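Local atomic coordinates of phenyl-3-pyruvate decarboxylase (Azospirillum brasilense, PDB entry 2NXW), a protein that decarboxylates indole-3-pyruvate to indole-3-acetaldehyde, a step of auxin biosynthesis, using thiamine diphosphate and a magnesium ion. Residues Ser478-Met481 against Leu482-Phe485. Numbering follows the deposited sequence. Where two conformers were deposited one is given.
Sequences SWEM and LRTF. With MG (magnesium ion), chain C; TPP (thiamine diphosphate), chain E.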
# COMPACT_ATOMS: atom_id res chain seq x y z
N SER A 478 -34.73 5.56 -16.54
CA SER A 478 -33.90 4.39 -16.36
C SER A 478 -32.41 4.69 -16.39
O SER A 478 -31.96 5.65 -17.02
CB SER A 478 -34.19 3.44 -17.53
OG SER A 478 -33.40 2.27 -17.52
N TRP A 479 -31.65 3.85 -15.69
CA TRP A 479 -30.20 3.89 -15.77
C TRP A 479 -30.05 2.79 -16.83
O TRP A 479 -29.70 1.64 -16.53
CB TRP A 479 -29.57 3.44 -14.45
CG TRP A 479 -29.48 4.51 -13.40
CD1 TRP A 479 -29.25 5.86 -13.58
CD2 TRP A 479 -29.54 4.31 -11.98
NE1 TRP A 479 -29.18 6.50 -12.36
CE2 TRP A 479 -29.35 5.57 -11.37
CE3 TRP A 479 -29.74 3.18 -11.17
CZ2 TRP A 479 -29.36 5.74 -9.98
CZ3 TRP A 479 -29.75 3.34 -9.81
CH2 TRP A 479 -29.56 4.61 -9.22
N GLU A 480 -30.34 3.15 -18.08
CA GLU A 480 -30.38 2.18 -19.15
C GLU A 480 -29.10 1.45 -19.49
O GLU A 480 -29.14 0.27 -19.83
CB GLU A 480 -31.00 2.81 -20.41
CG GLU A 480 -31.50 1.81 -21.47
CD GLU A 480 -32.69 0.94 -21.02
OE1 GLU A 480 -33.37 1.26 -20.02
OE2 GLU A 480 -32.95 -0.07 -21.72
N MET A 481 -27.96 2.12 -19.42
CA MET A 481 -26.73 1.41 -19.71
C MET A 481 -26.55 0.25 -18.73
O MET A 481 -26.02 -0.81 -19.10
CB MET A 481 -25.53 2.34 -19.61
CG MET A 481 -25.33 3.17 -20.85
SD MET A 481 -23.67 3.86 -20.94
CE MET A 481 -22.71 2.38 -21.30
N LEU A 482 -26.98 0.44 -17.49
CA LEU A 482 -26.85 -0.63 -16.50
C LEU A 482 -27.88 -1.73 -16.78
O LEU A 482 -27.60 -2.91 -16.55
CB LEU A 482 -27.01 -0.07 -15.09
CG LEU A 482 -26.02 1.04 -14.73
CD1 LEU A 482 -26.17 1.35 -13.25
CD2 LEU A 482 -24.59 0.60 -15.03
N ARG A 483 -29.05 -1.36 -17.28
CA ARG A 483 -30.06 -2.36 -17.63
C ARG A 483 -29.49 -3.28 -18.72
O ARG A 483 -29.71 -4.49 -18.71
CB ARG A 483 -31.34 -1.71 -18.16
CG ARG A 483 -32.45 -2.73 -18.51
CD ARG A 483 -33.65 -2.07 -19.18
NE ARG A 483 -34.10 -0.95 -18.38
CZ ARG A 483 -34.76 -1.05 -17.23
NH1 ARG A 483 -35.10 -2.24 -16.75
NH2 ARG A 483 -35.03 0.04 -16.52
N THR A 484 -28.74 -2.72 -19.67
CA THR A 484 -28.22 -3.56 -20.75
C THR A 484 -27.24 -4.60 -20.24
O THR A 484 -27.11 -5.67 -20.81
CB THR A 484 -27.53 -2.73 -21.86
OG1 THR A 484 -26.25 -2.26 -21.40
CG2 THR A 484 -28.41 -1.55 -22.27
N PHE A 485 -26.56 -4.28 -19.14
CA PHE A 485 -25.58 -5.18 -18.54
C PHE A 485 -26.20 -6.19 -17.58
O PHE A 485 -25.69 -7.32 -17.45
CB PHE A 485 -24.53 -4.39 -17.77
CG PHE A 485 -23.76 -3.40 -18.60
CD1 PHE A 485 -23.14 -2.31 -18.00
CD2 PHE A 485 -23.65 -3.56 -19.98
CE1 PHE A 485 -22.42 -1.39 -18.77
CE2 PHE A 485 -22.94 -2.65 -20.76
CZ PHE A 485 -22.32 -1.56 -20.14
MG MG C . -31.68 7.04 -18.60
N1' TPP E . -21.96 7.19 -10.82
C2' TPP E . -21.16 8.00 -11.52
CM2 TPP E . -20.75 9.34 -10.92
N3' TPP E . -20.72 7.66 -12.73
C4' TPP E . -21.06 6.47 -13.31
N4' TPP E . -20.52 6.14 -14.52
C5' TPP E . -21.96 5.59 -12.63
C6' TPP E . -22.38 5.99 -11.34
C7' TPP E . -22.44 4.25 -13.22
N3 TPP E . -23.33 4.40 -14.46
C2 TPP E . -22.77 4.23 -15.67
S1 TPP E . -24.11 4.43 -16.79
C5 TPP E . -25.37 4.72 -15.59
C4 TPP E . -24.69 4.63 -14.38
CM4 TPP E . -25.43 4.82 -13.03
C6 TPP E . -26.79 4.98 -15.90
C7 TPP E . -26.92 6.34 -16.60
O7 TPP E . -28.30 6.60 -16.64
PA TPP E . -28.67 7.80 -17.61
O1A TPP E . -27.94 9.09 -17.26
O2A TPP E . -30.18 7.95 -17.47
O3A TPP E . -28.34 7.45 -19.13
PB TPP E . -28.84 6.03 -19.81
O1B TPP E . -30.29 5.74 -19.42
O2B TPP E . -28.67 6.27 -21.34
O3B TPP E . -27.91 4.89 -19.39
O HOH W 1 -31.36 8.21 -20.35
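E480 OE1 accepts two hydrogen bonds, one from S478 OG at 2.7 Å and one from R483 NE at 2.8 Å, the latter also a salt bridge. The serine hydroxyl comes in on the anti side of the carboxylate, whereas NE, with OE1 close to its guanidinium plane, reaches the oxygen from above the carboxylate plane, 38° out of it. R483 NH2 closes the triangle by donating to S478 OG over 2.9 Å. R483 runs extended from its backbone until a bend at chi3 (-52°) brings the NE/NH2 edge of the guanidinium against S478 OG and E480 OE1; its NH2 also forms a salt bridge with D493, and E480 OE2 accepts from the backbone N of G543.

At the helix start, E480 N and M481 N face the diphosphate, donating to TPP O1B and O3B, an arrangement in which the helix dipole would be expected to favour the negative charge. W479, at the N-cap, takes the backbone N of R483 on its carbonyl oxygen (3.2 Å). S478 O ligates magnesium, together with TPP O2A and O1B, a water, D449 and N476. This is the metal-diphosphate site of thiamine diphosphate enzymes: D449 lies in the Gly-Asp-Gly and N476 ends the Asn-Asn of the family motif. The L482 side chain lies against the thiazolium, its CD1 3.6 Å from TPP CM4. M481 O, in the first turn, accepts from T484 OG1 (2.7 Å) and lies over the centre of the F485 ring.

The segment begins just after strand 470-475 of the C-terminal parallel sheet; T484 and F485 pack on helix 547-558, while W479 and L482 meet P43 of the second subunit.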